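Local coordinates for response regulator receiver domain protein (CheY-like) (Methylobacillus flagellatus KT, PDB 3I42), which probably serves as a CheY-like receiver that accepts a phosphoryl group in two-component signalling, although its particular pathway is unknown, at residues L7-Y12 / T37-A42; E21-L26 / P114-I119; G27-Y32 / S44-D49; V51-N56 / K67-L72; F101-E104 / A110-E113. All blocks are in the same frame, centred on the assembly; numbering follows the deposited sequence.

Contact 1. Residues L7-Y12 / T37-A42; sequences LIVEDY and TDALHA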
# COMPACT_ATOMS: atom_id res chain seq x y z
N LEU A 7 15.90 11.20 3.40
CA LEU A 7 16.68 10.50 4.41
C LEU A 7 16.73 9.05 4.01
O LEU A 7 15.71 8.42 3.73
CB LEU A 7 16.06 10.66 5.81
CG LEU A 7 16.75 9.89 6.97
CD1 LEU A 7 18.01 10.58 7.45
CD2 LEU A 7 15.81 9.68 8.17
N ILE A 8 17.93 8.52 3.99
CA ILE A 8 18.14 7.13 3.70
C ILE A 8 18.53 6.41 4.98
O ILE A 8 19.45 6.83 5.68
CB ILE A 8 19.29 6.96 2.68
CG1 ILE A 8 18.91 7.60 1.36
CG2 ILE A 8 19.63 5.49 2.48
CD1 ILE A 8 20.21 8.02 0.56
N VAL A 9 17.84 5.31 5.26
CA VAL A 9 18.15 4.48 6.43
C VAL A 9 18.65 3.12 6.01
O VAL A 9 17.89 2.26 5.52
CB VAL A 9 16.92 4.33 7.39
CG1 VAL A 9 17.34 3.55 8.64
CG2 VAL A 9 16.33 5.71 7.77
N GLU A 10 19.93 2.90 6.23
CA GLU A 10 20.61 1.78 5.61
C GLU A 10 21.93 1.64 6.33
O GLU A 10 22.67 2.63 6.48
CB GLU A 10 20.83 2.10 4.11
CG GLU A 10 21.93 1.30 3.42
CD GLU A 10 21.74 -0.21 3.56
OE1 GLU A 10 20.64 -0.70 3.23
OE2 GLU A 10 22.70 -0.90 3.99
N ASP A 11 22.23 0.42 6.78
CA ASP A 11 23.42 0.20 7.62
C ASP A 11 24.74 -0.03 6.90
O ASP A 11 25.80 0.12 7.53
CB ASP A 11 23.19 -0.94 8.62
CG ASP A 11 22.72 -2.19 7.95
OD1 ASP A 11 21.77 -2.13 7.14
OD2 ASP A 11 23.30 -3.26 8.27
N TYR A 12 24.69 -0.39 5.62
CA TYR A 12 25.90 -0.60 4.83
C TYR A 12 26.38 0.69 4.19
O TYR A 12 25.73 1.21 3.29
CB TYR A 12 25.68 -1.70 3.76
CG TYR A 12 26.94 -2.04 2.99
CD1 TYR A 12 28.20 -2.01 3.62
CD2 TYR A 12 26.89 -2.40 1.64
CE1 TYR A 12 29.36 -2.31 2.91
CE2 TYR A 12 28.05 -2.72 0.93
CZ TYR A 12 29.27 -2.66 1.57
OH TYR A 12 30.42 -2.97 0.88
N THR A 37 17.75 4.03 15.55
CA THR A 37 18.01 5.10 16.56
C THR A 37 18.43 6.40 15.92
O THR A 37 17.93 7.47 16.27
CB THR A 37 19.15 4.71 17.52
OG1 THR A 37 19.20 3.30 17.63
CG2 THR A 37 18.94 5.32 18.91
N ASP A 38 19.38 6.31 14.98
CA ASP A 38 19.90 7.51 14.33
C ASP A 38 18.83 8.17 13.48
O ASP A 38 18.74 9.42 13.45
CB ASP A 38 21.16 7.20 13.55
CG ASP A 38 22.39 7.11 14.45
OD1 ASP A 38 22.25 7.26 15.69
OD2 ASP A 38 23.50 6.92 13.92
N ALA A 39 17.99 7.35 12.84
CA ALA A 39 16.84 7.84 12.07
C ALA A 39 15.87 8.67 12.92
O ALA A 39 15.47 9.78 12.53
CB ALA A 39 16.10 6.69 11.39
N LEU A 40 15.47 8.10 14.06
CA LEU A 40 14.68 8.85 15.07
C LEU A 40 15.34 10.15 15.46
O LEU A 40 14.70 11.18 15.41
CB LEU A 40 14.43 8.00 16.31
CG LEU A 40 13.33 6.97 16.02
CD1 LEU A 40 13.44 5.77 16.97
CD2 LEU A 40 11.95 7.61 16.11
N HIS A 41 16.63 10.14 15.82
CA HIS A 41 17.33 11.41 16.10
C HIS A 41 17.34 12.36 14.93
O HIS A 41 17.15 13.56 15.12
CB HIS A 41 18.75 11.18 16.62
CG HIS A 41 18.80 10.52 17.96
ND1 HIS A 41 19.45 9.32 18.18
CD2 HIS A 41 18.27 10.88 19.16
CE1 HIS A 41 19.32 8.97 19.45
NE2 HIS A 41 18.60 9.90 20.06
N ALA A 42 17.55 11.83 13.71
CA ALA A 42 17.56 12.66 12.49
C ALA A 42 16.20 13.28 12.20
O ALA A 42 16.10 14.45 11.82
CB ALA A 42 18.07 11.88 11.27

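Contact 2. Residues E21-L26 / P114-I119; sequences ELLEML and PILQSI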
# COMPACT_ATOMS: atom_id res chain seq x y z
N GLU A 21 23.96 8.90 -4.03
CA GLU A 21 24.39 9.38 -5.36
C GLU A 21 23.25 9.38 -6.36
O GLU A 21 23.02 10.34 -7.08
CB GLU A 21 25.46 8.44 -5.92
CG GLU A 21 26.86 8.59 -5.36
CD GLU A 21 27.90 7.86 -6.24
OE1 GLU A 21 28.42 6.78 -5.83
OE2 GLU A 21 28.16 8.37 -7.37
N LEU A 22 22.50 8.28 -6.39
CA LEU A 22 21.39 8.18 -7.29
C LEU A 22 20.35 9.26 -7.03
O LEU A 22 19.88 9.89 -7.99
CB LEU A 22 20.74 6.81 -7.19
CG LEU A 22 21.51 5.53 -7.52
CD1 LEU A 22 20.61 4.31 -7.32
CD2 LEU A 22 22.14 5.54 -8.93
N LEU A 23 19.97 9.44 -5.75
CA LEU A 23 18.95 10.44 -5.40
C LEU A 23 19.43 11.82 -5.84
O LEU A 23 18.65 12.62 -6.39
CB LEU A 23 18.67 10.44 -3.88
CG LEU A 23 17.92 9.23 -3.30
CD1 LEU A 23 17.80 9.33 -1.81
CD2 LEU A 23 16.54 9.14 -3.89
N GLU A 24 20.71 12.09 -5.60
CA GLU A 24 21.30 13.37 -5.99
C GLU A 24 21.30 13.59 -7.52
O GLU A 24 20.96 14.66 -8.00
CB GLU A 24 22.70 13.47 -5.43
CG GLU A 24 22.68 13.75 -3.94
CD GLU A 24 24.08 13.81 -3.34
OE1 GLU A 24 25.03 13.24 -3.96
OE2 GLU A 24 24.24 14.44 -2.26
N MET A 25 21.64 12.56 -8.27
CA MET A 25 21.54 12.64 -9.72
C MET A 25 20.12 12.96 -10.18
O MET A 25 19.92 13.47 -11.28
CB MET A 25 21.98 11.33 -10.35
CG MET A 25 23.48 11.17 -10.53
SD MET A 25 23.78 9.66 -11.48
CE MET A 25 22.41 9.73 -12.57
N LEU A 26 19.12 12.64 -9.36
CA LEU A 26 17.73 12.87 -9.75
C LEU A 26 17.20 14.17 -9.16
O LEU A 26 16.04 14.48 -9.34
CB LEU A 26 16.84 11.70 -9.35
CG LEU A 26 16.87 10.44 -10.22
CD1 LEU A 26 16.44 9.18 -9.41
CD2 LEU A 26 16.02 10.60 -11.47
N PRO A 114 9.91 7.36 -10.72
CA PRO A 114 8.46 7.59 -10.50
C PRO A 114 8.08 7.96 -9.05
O PRO A 114 7.14 8.73 -8.84
CB PRO A 114 7.81 6.25 -10.88
CG PRO A 114 8.90 5.25 -10.94
CD PRO A 114 10.19 5.98 -11.17
N ILE A 115 8.82 7.43 -8.07
CA ILE A 115 8.60 7.78 -6.66
C ILE A 115 8.87 9.26 -6.44
O ILE A 115 8.09 9.97 -5.81
CB ILE A 115 9.52 6.96 -5.71
CG1 ILE A 115 9.19 5.47 -5.80
CG2 ILE A 115 9.39 7.47 -4.29
CD1 ILE A 115 10.10 4.58 -4.97
N LEU A 116 9.98 9.73 -6.99
CA LEU A 116 10.42 11.09 -6.77
C LEU A 116 9.47 12.02 -7.49
O LEU A 116 9.25 13.15 -7.07
CB LEU A 116 11.90 11.25 -7.20
CG LEU A 116 13.02 10.84 -6.20
CD1 LEU A 116 12.67 9.62 -5.37
CD2 LEU A 116 14.42 10.63 -6.82
N GLN A 117 8.84 11.50 -8.55
CA GLN A 117 7.88 12.27 -9.35
C GLN A 117 6.56 12.46 -8.62
O GLN A 117 5.98 13.54 -8.68
CB GLN A 117 7.64 11.59 -10.70
CG GLN A 117 7.37 12.56 -11.84
CD GLN A 117 7.14 11.86 -13.16
OE1 GLN A 117 6.68 12.46 -14.13
NE2 GLN A 117 7.46 10.56 -13.21
N SER A 118 6.09 11.40 -7.93
CA SER A 118 4.88 11.47 -7.08
C SER A 118 5.05 12.41 -5.89
O SER A 118 4.16 13.20 -5.60
CB SER A 118 4.51 10.10 -6.57
OG SER A 118 4.38 9.20 -7.66
N ILE A 119 6.19 12.31 -5.21
CA ILE A 119 6.51 13.14 -4.05
C ILE A 119 6.54 14.63 -4.40
O ILE A 119 6.24 15.47 -3.56
CB ILE A 119 7.87 12.73 -3.42
CG1 ILE A 119 7.84 11.28 -2.95
CG2 ILE A 119 8.23 13.65 -2.25
CD1 ILE A 119 9.20 10.69 -2.63

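Contact 3. Residues G27-Y32 / S44-D49; sequences GFQADY and STRGYD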
# COMPACT_ATOMS: atom_id res chain seq x y z
N GLY A 27 18.06 14.91 -8.46
CA GLY A 27 17.71 16.26 -7.96
C GLY A 27 17.26 16.40 -6.49
O GLY A 27 16.56 17.37 -6.13
N PHE A 28 17.65 15.43 -5.66
CA PHE A 28 17.33 15.44 -4.24
C PHE A 28 18.56 15.82 -3.48
O PHE A 28 19.66 15.54 -3.93
CB PHE A 28 16.88 14.05 -3.80
CG PHE A 28 15.43 13.83 -3.95
CD1 PHE A 28 14.78 14.17 -5.15
CD2 PHE A 28 14.68 13.32 -2.89
CE1 PHE A 28 13.38 13.99 -5.29
CE2 PHE A 28 13.31 13.13 -3.01
CZ PHE A 28 12.65 13.46 -4.20
N GLN A 29 18.39 16.44 -2.33
CA GLN A 29 19.46 16.42 -1.34
C GLN A 29 19.16 15.24 -0.41
O GLN A 29 18.00 15.05 -0.03
CB GLN A 29 19.54 17.72 -0.54
CG GLN A 29 20.89 17.91 0.16
CD GLN A 29 20.76 18.45 1.59
OE1 GLN A 29 20.36 19.61 1.81
NE2 GLN A 29 21.11 17.61 2.58
N ALA A 30 20.18 14.48 -0.03
CA ALA A 30 19.97 13.24 0.71
C ALA A 30 21.00 13.03 1.79
O ALA A 30 22.18 13.18 1.52
CB ALA A 30 19.98 12.05 -0.24
N ASP A 31 20.55 12.70 3.02
CA ASP A 31 21.42 12.21 4.10
C ASP A 31 21.15 10.74 4.30
O ASP A 31 20.09 10.22 3.95
CB ASP A 31 21.12 12.89 5.45
CG ASP A 31 20.98 14.40 5.34
OD1 ASP A 31 21.57 14.99 4.41
OD2 ASP A 31 20.29 15.00 6.20
N TYR A 32 22.09 10.07 4.93
CA TYR A 32 21.85 8.72 5.32
C TYR A 32 22.23 8.54 6.79
O TYR A 32 23.12 9.23 7.30
CB TYR A 32 22.59 7.74 4.40
CG TYR A 32 24.10 7.61 4.56
CD1 TYR A 32 24.66 6.77 5.53
CD2 TYR A 32 24.98 8.29 3.67
CE1 TYR A 32 26.04 6.64 5.66
CE2 TYR A 32 26.37 8.17 3.79
CZ TYR A 32 26.89 7.34 4.79
OH TYR A 32 28.26 7.19 4.92
N SER A 44 13.84 13.85 14.32
CA SER A 44 13.61 14.83 15.38
C SER A 44 14.00 16.19 14.84
O SER A 44 13.17 17.09 14.70
CB SER A 44 14.49 14.55 16.61
OG SER A 44 14.14 13.35 17.28
N THR A 45 15.28 16.32 14.52
CA THR A 45 15.88 17.62 14.29
C THR A 45 15.58 18.21 12.90
O THR A 45 15.39 19.42 12.77
CB THR A 45 17.41 17.56 14.55
OG1 THR A 45 18.04 16.78 13.52
CG2 THR A 45 17.71 16.93 15.92
N ARG A 46 15.55 17.36 11.87
CA ARG A 46 15.34 17.83 10.50
C ARG A 46 14.07 17.23 9.89
O ARG A 46 13.68 16.12 10.23
CB ARG A 46 16.53 17.48 9.60
CG ARG A 46 17.92 17.48 10.26
CD ARG A 46 18.99 18.08 9.33
NE ARG A 46 18.75 17.78 7.90
CZ ARG A 46 19.42 18.31 6.87
NH1 ARG A 46 19.10 17.95 5.63
NH2 ARG A 46 20.41 19.18 7.07
N GLY A 47 13.45 17.97 8.97
CA GLY A 47 12.28 17.49 8.23
C GLY A 47 12.72 16.93 6.89
O GLY A 47 13.71 17.39 6.32
N TYR A 48 12.01 15.92 6.41
CA TYR A 48 12.32 15.29 5.15
C TYR A 48 11.07 15.12 4.35
O TYR A 48 10.00 14.93 4.91
CB TYR A 48 12.96 13.93 5.38
CG TYR A 48 14.32 14.05 6.01
CD1 TYR A 48 15.44 14.36 5.22
CD2 TYR A 48 14.49 13.87 7.37
CE1 TYR A 48 16.71 14.50 5.80
CE2 TYR A 48 15.76 14.01 7.97
CZ TYR A 48 16.85 14.31 7.18
OH TYR A 48 18.10 14.43 7.77
N ASP A 49 11.21 15.20 3.04
CA ASP A 49 10.09 14.95 2.16
C ASP A 49 9.89 13.45 1.93
O ASP A 49 8.77 13.00 1.74
CB ASP A 49 10.33 15.65 0.82
CG ASP A 49 10.52 17.17 0.98
OD1 ASP A 49 9.50 17.88 1.17
OD2 ASP A 49 11.68 17.64 0.95

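Contact 4. Residues V51-N56 / K67-L72; sequences VFIDLN and KQLRAL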
# COMPACT_ATOMS: atom_id res chain seq x y z
N VAL A 51 11.55 9.42 3.09
CA VAL A 51 12.41 8.64 3.96
C VAL A 51 12.46 7.22 3.39
O VAL A 51 11.41 6.59 3.22
CB VAL A 51 11.89 8.65 5.43
CG1 VAL A 51 12.74 7.76 6.35
CG2 VAL A 51 11.82 10.09 5.98
N PHE A 52 13.66 6.73 3.09
CA PHE A 52 13.83 5.38 2.50
C PHE A 52 14.35 4.46 3.55
O PHE A 52 15.43 4.70 4.10
CB PHE A 52 14.79 5.37 1.30
CG PHE A 52 14.33 6.25 0.17
CD1 PHE A 52 13.64 5.71 -0.90
CD2 PHE A 52 14.61 7.61 0.19
CE1 PHE A 52 13.19 6.49 -1.93
CE2 PHE A 52 14.17 8.44 -0.84
CZ PHE A 52 13.45 7.88 -1.90
N ILE A 53 13.57 3.42 3.85
CA ILE A 53 13.91 2.53 4.97
C ILE A 53 14.17 1.11 4.49
O ILE A 53 13.27 0.47 3.96
CB ILE A 53 12.78 2.52 6.06
CG1 ILE A 53 12.61 3.89 6.69
CG2 ILE A 53 13.10 1.52 7.17
CD1 ILE A 53 11.23 4.13 7.25
N ASP A 54 15.39 0.64 4.68
CA ASP A 54 15.70 -0.77 4.52
C ASP A 54 14.89 -1.57 5.51
O ASP A 54 14.74 -1.18 6.67
CB ASP A 54 17.20 -1.00 4.73
CG ASP A 54 17.67 -2.33 4.13
OD1 ASP A 54 17.15 -3.42 4.51
OD2 ASP A 54 18.58 -2.29 3.28
N LEU A 55 14.33 -2.69 5.07
CA LEU A 55 13.44 -3.42 5.95
C LEU A 55 14.22 -4.27 6.96
O LEU A 55 13.63 -4.78 7.93
CB LEU A 55 12.43 -4.26 5.16
CG LEU A 55 11.37 -3.51 4.37
CD1 LEU A 55 10.35 -4.48 3.79
CD2 LEU A 55 10.64 -2.44 5.18
N ASN A 56 15.53 -4.38 6.74
CA ASN A 56 16.45 -5.15 7.58
C ASN A 56 17.44 -4.22 8.22
O ASN A 56 18.36 -3.79 7.57
CB ASN A 56 17.27 -6.11 6.71
CG ASN A 56 16.50 -7.34 6.26
OD1 ASN A 56 15.72 -7.92 7.02
ND2 ASN A 56 16.76 -7.78 5.02
N LYS A 67 6.56 2.88 11.96
CA LYS A 67 5.53 3.18 12.97
C LYS A 67 6.00 4.22 13.96
O LYS A 67 5.22 5.08 14.32
CB LYS A 67 5.14 1.94 13.74
CG LYS A 67 4.41 0.92 12.96
CD LYS A 67 4.14 -0.29 13.85
CE LYS A 67 3.37 -1.35 13.08
NZ LYS A 67 3.78 -2.72 13.53
N GLN A 68 7.27 4.15 14.39
CA GLN A 68 7.83 5.19 15.28
C GLN A 68 7.96 6.54 14.61
O GLN A 68 7.59 7.57 15.19
CB GLN A 68 9.22 4.84 15.86
CG GLN A 68 9.51 3.39 16.31
CD GLN A 68 8.41 2.78 17.17
OE1 GLN A 68 8.05 3.34 18.20
NE2 GLN A 68 7.90 1.60 16.77
N LEU A 69 8.53 6.56 13.41
CA LEU A 69 8.77 7.82 12.68
C LEU A 69 7.49 8.56 12.34
O LEU A 69 7.42 9.79 12.46
CB LEU A 69 9.59 7.56 11.39
CG LEU A 69 10.96 6.90 11.52
CD1 LEU A 69 11.58 6.65 10.13
CD2 LEU A 69 11.91 7.74 12.38
N ARG A 70 6.46 7.81 11.93
CA ARG A 70 5.15 8.40 11.69
C ARG A 70 4.55 9.09 12.92
O ARG A 70 3.77 10.03 12.79
CB ARG A 70 4.17 7.34 11.22
CG ARG A 70 4.30 6.97 9.75
CD ARG A 70 3.06 6.21 9.27
NE ARG A 70 3.19 5.83 7.87
CZ ARG A 70 3.06 6.66 6.84
NH1 ARG A 70 2.79 7.96 7.04
NH2 ARG A 70 3.21 6.20 5.61
N ALA A 71 4.90 8.59 14.11
CA ALA A 71 4.35 9.10 15.36
C ALA A 71 5.14 10.29 15.90
O ALA A 71 4.70 10.94 16.83
CB ALA A 71 4.24 7.98 16.42
N LEU A 72 6.30 10.59 15.33
CA LEU A 72 7.03 11.79 15.71
C LEU A 72 6.25 13.04 15.34
O LEU A 72 5.46 13.02 14.38
CB LEU A 72 8.40 11.82 15.07
CG LEU A 72 9.47 10.97 15.71
CD1 LEU A 72 10.67 10.88 14.78
CD2 LEU A 72 9.87 11.58 17.04

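Contact 5. Residues F101-E104 / A110-E113; sequences FYLE and ASLE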
# COMPACT_ATOMS: atom_id res chain seq x y z
N PHE A 101 5.41 3.98 -0.63
CA PHE A 101 6.04 3.46 -1.84
C PHE A 101 6.93 2.31 -1.47
O PHE A 101 7.35 2.17 -0.33
CB PHE A 101 6.88 4.54 -2.58
CG PHE A 101 6.13 5.83 -2.86
CD1 PHE A 101 5.35 5.97 -3.99
CD2 PHE A 101 6.21 6.89 -1.97
CE1 PHE A 101 4.65 7.15 -4.22
CE2 PHE A 101 5.52 8.09 -2.21
CZ PHE A 101 4.75 8.22 -3.32
N TYR A 102 7.23 1.48 -2.45
CA TYR A 102 7.93 0.25 -2.18
C TYR A 102 8.97 0.09 -3.29
O TYR A 102 8.66 0.33 -4.44
CB TYR A 102 6.93 -0.94 -2.12
CG TYR A 102 5.60 -0.60 -1.45
CD1 TYR A 102 5.36 -0.87 -0.07
CD2 TYR A 102 4.58 0.01 -2.18
CE1 TYR A 102 4.10 -0.54 0.55
CE2 TYR A 102 3.35 0.35 -1.57
CZ TYR A 102 3.12 0.07 -0.22
OH TYR A 102 1.90 0.42 0.31
N LEU A 103 10.19 -0.27 -2.91
CA LEU A 103 11.33 -0.50 -3.80
C LEU A 103 11.87 -1.88 -3.54
O LEU A 103 11.89 -2.36 -2.41
CB LEU A 103 12.45 0.50 -3.48
CG LEU A 103 12.29 1.89 -4.07
CD1 LEU A 103 13.36 2.80 -3.51
CD2 LEU A 103 12.39 1.81 -5.60
N GLU A 104 12.32 -2.55 -4.59
CA GLU A 104 12.96 -3.85 -4.41
C GLU A 104 14.42 -3.69 -4.79
O GLU A 104 14.73 -3.08 -5.80
CB GLU A 104 12.26 -4.85 -5.33
CG GLU A 104 12.41 -6.28 -4.95
CD GLU A 104 11.76 -7.19 -5.97
OE1 GLU A 104 10.64 -6.86 -6.44
OE2 GLU A 104 12.36 -8.22 -6.32
N ALA A 110 15.78 4.16 -12.47
CA ALA A 110 14.50 3.95 -13.17
C ALA A 110 13.38 3.64 -12.19
O ALA A 110 12.22 3.99 -12.42
CB ALA A 110 14.62 2.81 -14.17
N SER A 111 13.72 2.92 -11.14
CA SER A 111 12.72 2.53 -10.16
C SER A 111 12.46 3.71 -9.21
O SER A 111 11.33 3.93 -8.77
CB SER A 111 13.15 1.25 -9.45
OG SER A 111 14.42 1.41 -8.83
N LEU A 112 13.52 4.50 -8.94
CA LEU A 112 13.42 5.71 -8.12
C LEU A 112 12.65 6.85 -8.75
O LEU A 112 11.87 7.52 -8.08
CB LEU A 112 14.80 6.24 -7.72
CG LEU A 112 15.50 5.62 -6.52
CD1 LEU A 112 16.90 6.23 -6.43
CD2 LEU A 112 14.69 5.87 -5.25
N GLU A 113 12.87 7.07 -10.03
CA GLU A 113 12.29 8.23 -10.69
C GLU A 113 10.74 8.41 -10.50
O GLU A 113 10.32 9.49 -10.13
CB GLU A 113 12.76 8.32 -12.16
CG GLU A 113 12.31 9.58 -12.89
CD GLU A 113 10.97 9.40 -13.56
OE1 GLU A 113 10.66 8.25 -13.96
OE2 GLU A 113 10.22 10.39 -13.68

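Contact 1. Residues L7-Y12 / T37-A42
V9 and A39 meet where strand 4-9 runs beneath helix 36-45: V9 CG2 lies 3.8 Å from A39 CB. V9 has CG1 anti to its backbone N (chi1 -176°), which turns CG2 to the nitrogen side of the residue and against the alanine methyl. Two residues earlier L7 points to the same face of the sheet. Its CG also stands anti to the nitrogen (chi1 176°), and the branches divide the work, CD1 resting 4.0 Å from A42 CB while CD2 stays 4.4 Å from A39 CB. A39 and A42 lie one turn apart on the helix, and their single methyls probably help it settle on the strand, the local axes passing at 9.4 Å and running nearly antiparallel (163°). I8 turns to the other face of the sheet, onto F19 and L23. Beyond the strand, E10 OE2 takes the backbone N-H of Y12 at 2.6 Å, on its anti side. L65 and V33 also pack against V9 and A39. Strand 4-9 lies between strands 28-33 and 50-54, so helix 36-45, which links those two, passes over it: a beta-alpha-beta crossover of the CheY-like receiver fold.

Contact 2. Residues E21-L26 / P114-I119
P114 O, in the helix whose L116 meets L23 and L26, accepts two hydrogen bonds from one residue. S118 N gives the regular helical bond, and S118 OG adds a second at 3.0 Å, with a C=O...OG angle of 149° and OG tilted 28° from the carbonyl plane. The two donors reach the oxygen from opposite faces of that plane. The pair ties the first full turn after P114, where the helix is kinked because the proline nitrogen makes no bond to the turn before. In the receiver fold this is the last helix, 109-119, lying beside the first, 13-25, on one face of the parallel sheet.

Across the contact everything is apolar, and L116 carries its side of it alone. Its side chain crosses those of L23 and L26 at about right angles, so that CD2 enters the angle between them. L23 leaves its backbone aimed past the other helix rather than at it, but with CG beside the backbone N (chi1 -70°) its CD2 swings across to within 3.9 Å of L116 CD2. L26 starts out directly at the other helix. F28 and F52 bear on L116 as well, continuing the apolar layer down to the sheet, while S118, though exposed, touches F101 of strand 101-104. L26 makes the closest approach by two of its atoms: its CB is 3.7 Å from L116 CD2, and its CD1 is 3.6 Å from that same methyl.

Contact 3. Residues G27-Y32 / S44-D49
D31 OD2 is where Y48 and R46 converge, the first by a hydrogen bond and the second by charge, joining the second strand of the receiver fold, 28-33, to the loop that follows helix 36-45. The Y48 hydroxyl donates to it at 2.8 Å. The bond arrives on the anti side of OD2, 20° out of the carboxylate plane, while OD2 sits at the edge of the tyrosine ring with the two planes almost perpendicular (87°). The same hydroxyl oxygen receives a weak bond from R46 NE at 3.4 Å, so it is donor to the aspartate and acceptor from the arginine. Behind these groups, Y48 O takes a bond from S78 OG and D49 OD2 one from the backbone N of Q5. Replacing D31 by an alanine removes the carboxylate, which would probably leave the Y48 hydroxyl without its acceptor and the R46 charge without this mate, freeing the exposed arginine to turn. Q29 NE2 only lies near R46 NH1, at 3.7 Å. In the D31-R46 salt bridge OD2 is 3.2 Å from NH1, but no N-H points at it, because OD2 lies 3.0 Å above one face of the guanidinium, offset toward its rim; the carboxylate and guanidinium planes are 62° apart.

Contact 4. Residues V51-N56 / K67-L72
I53 and L69 reach toward each other end to end, their CD1 methyls 3.8 Å apart. The leucine is an extended arm: CG stands beside the backbone N (chi1 -58°) and CD1 is anti to CA, which sends that methyl straight from the helix at the strand. I53 answers with its longer branch, also carried on the nitrogen side of its residue. V51 comes in at a slant to the leucine, and its CG1 is 4.1 Å from L69 CD1. One leucine methyl therefore faces two residues that alternate along the strand and point to the same face of the sheet. F52, between them, turns to the other face and packs on L112 and L116. No hydrogen bond crosses this buried contact.

At the C-terminal end of the strand the character changes. D54, the predicted site of aspartyl phosphorylation, is unmodified here. Its OD1 accepts the backbone N-H of N56 at 2.9 Å through the anti lone pair, an Asx turn that fixes the carboxylate where the chain leaves the sheet, and OD2 forms a salt bridge with K105.

Strand 50-54 and helix 62-71 are the first two elements of a beta-alpha-beta unit completed by strand 79-84, which hydrogen-bonds to V51 and I53. Strand 4-9 pairs with the other edge through F52. Helix 36-45 lies alongside, with M43 on V51 and L40 on L69, so this contact belongs to the layer those two helices form over one face of the sheet.

Contact 5. Residues F101-E104 / A110-E113
L103 sends its two methyls to different neighbours on helix 109-119, one into the core and one to a more open border. On the tight side L103 CD1 lies 3.8 Å from L112 CD2, and the two side chains cross at about a right angle. L112 leaves its backbone pointing away from the strand, and it is the CD2 branch that comes back to touch. L103 begins directly toward the helix, with CG beside its backbone N (chi1 -80°) and CD1 anti to CA. Both leucines are buried: I115 and strand 79-84 pack on L103, while F19, L22 and L23 of helix 13-25 enclose L112.

The other side is looser. L103 CD2 has S111 OG at 3.8 Å and S111 O at 4.0 Å, van der Waals neighbours to which a methyl can offer no hydrogen bond. The serine oxygen stands between its backbone N and carbonyl carbon (chi1 57°), and is bonded to D108 O, just before the helix. Next along the strand, E104 is exposed and poorly ordered. Its side chain leads away from the helix, and it packs on K93 of the second subunit, while Y102, on the strand's other face, touches C96 of that subunit.

Strand 101-104 is the outermost of its chain on this side of the sheet, and helix 109-119 packs on it mainly through side chains. With no hydrogen bond or charge pair across the contact, the helix is probably held here by burial of the leucines, and S111 spends its hydroxyl on the residue just ahead of its helix.

The five contacts sample both faces of one parallel sheet. Contacts 1 and 4, centres 9 Å apart, lie under helices 36-45 and 62-71; contacts 2 and 5, also 9 Å apart, share helix 109-119 on the opposite face. Contacts 1 and 5 are 19 Å apart and do not touch. Contact 3 shares helix 36-45 with contact 1 and reaches the sheet at edge strand 28-33, the edge opposite strand 101-104 of contact 5. F52, between the strand residues of contact 4, turns to the opposite face and packs on residues of contacts 2 and 5. Along the chain, contact 2 encloses contacts 3, 4 and 5, so the first and last helices close the domain on one face of the sheet.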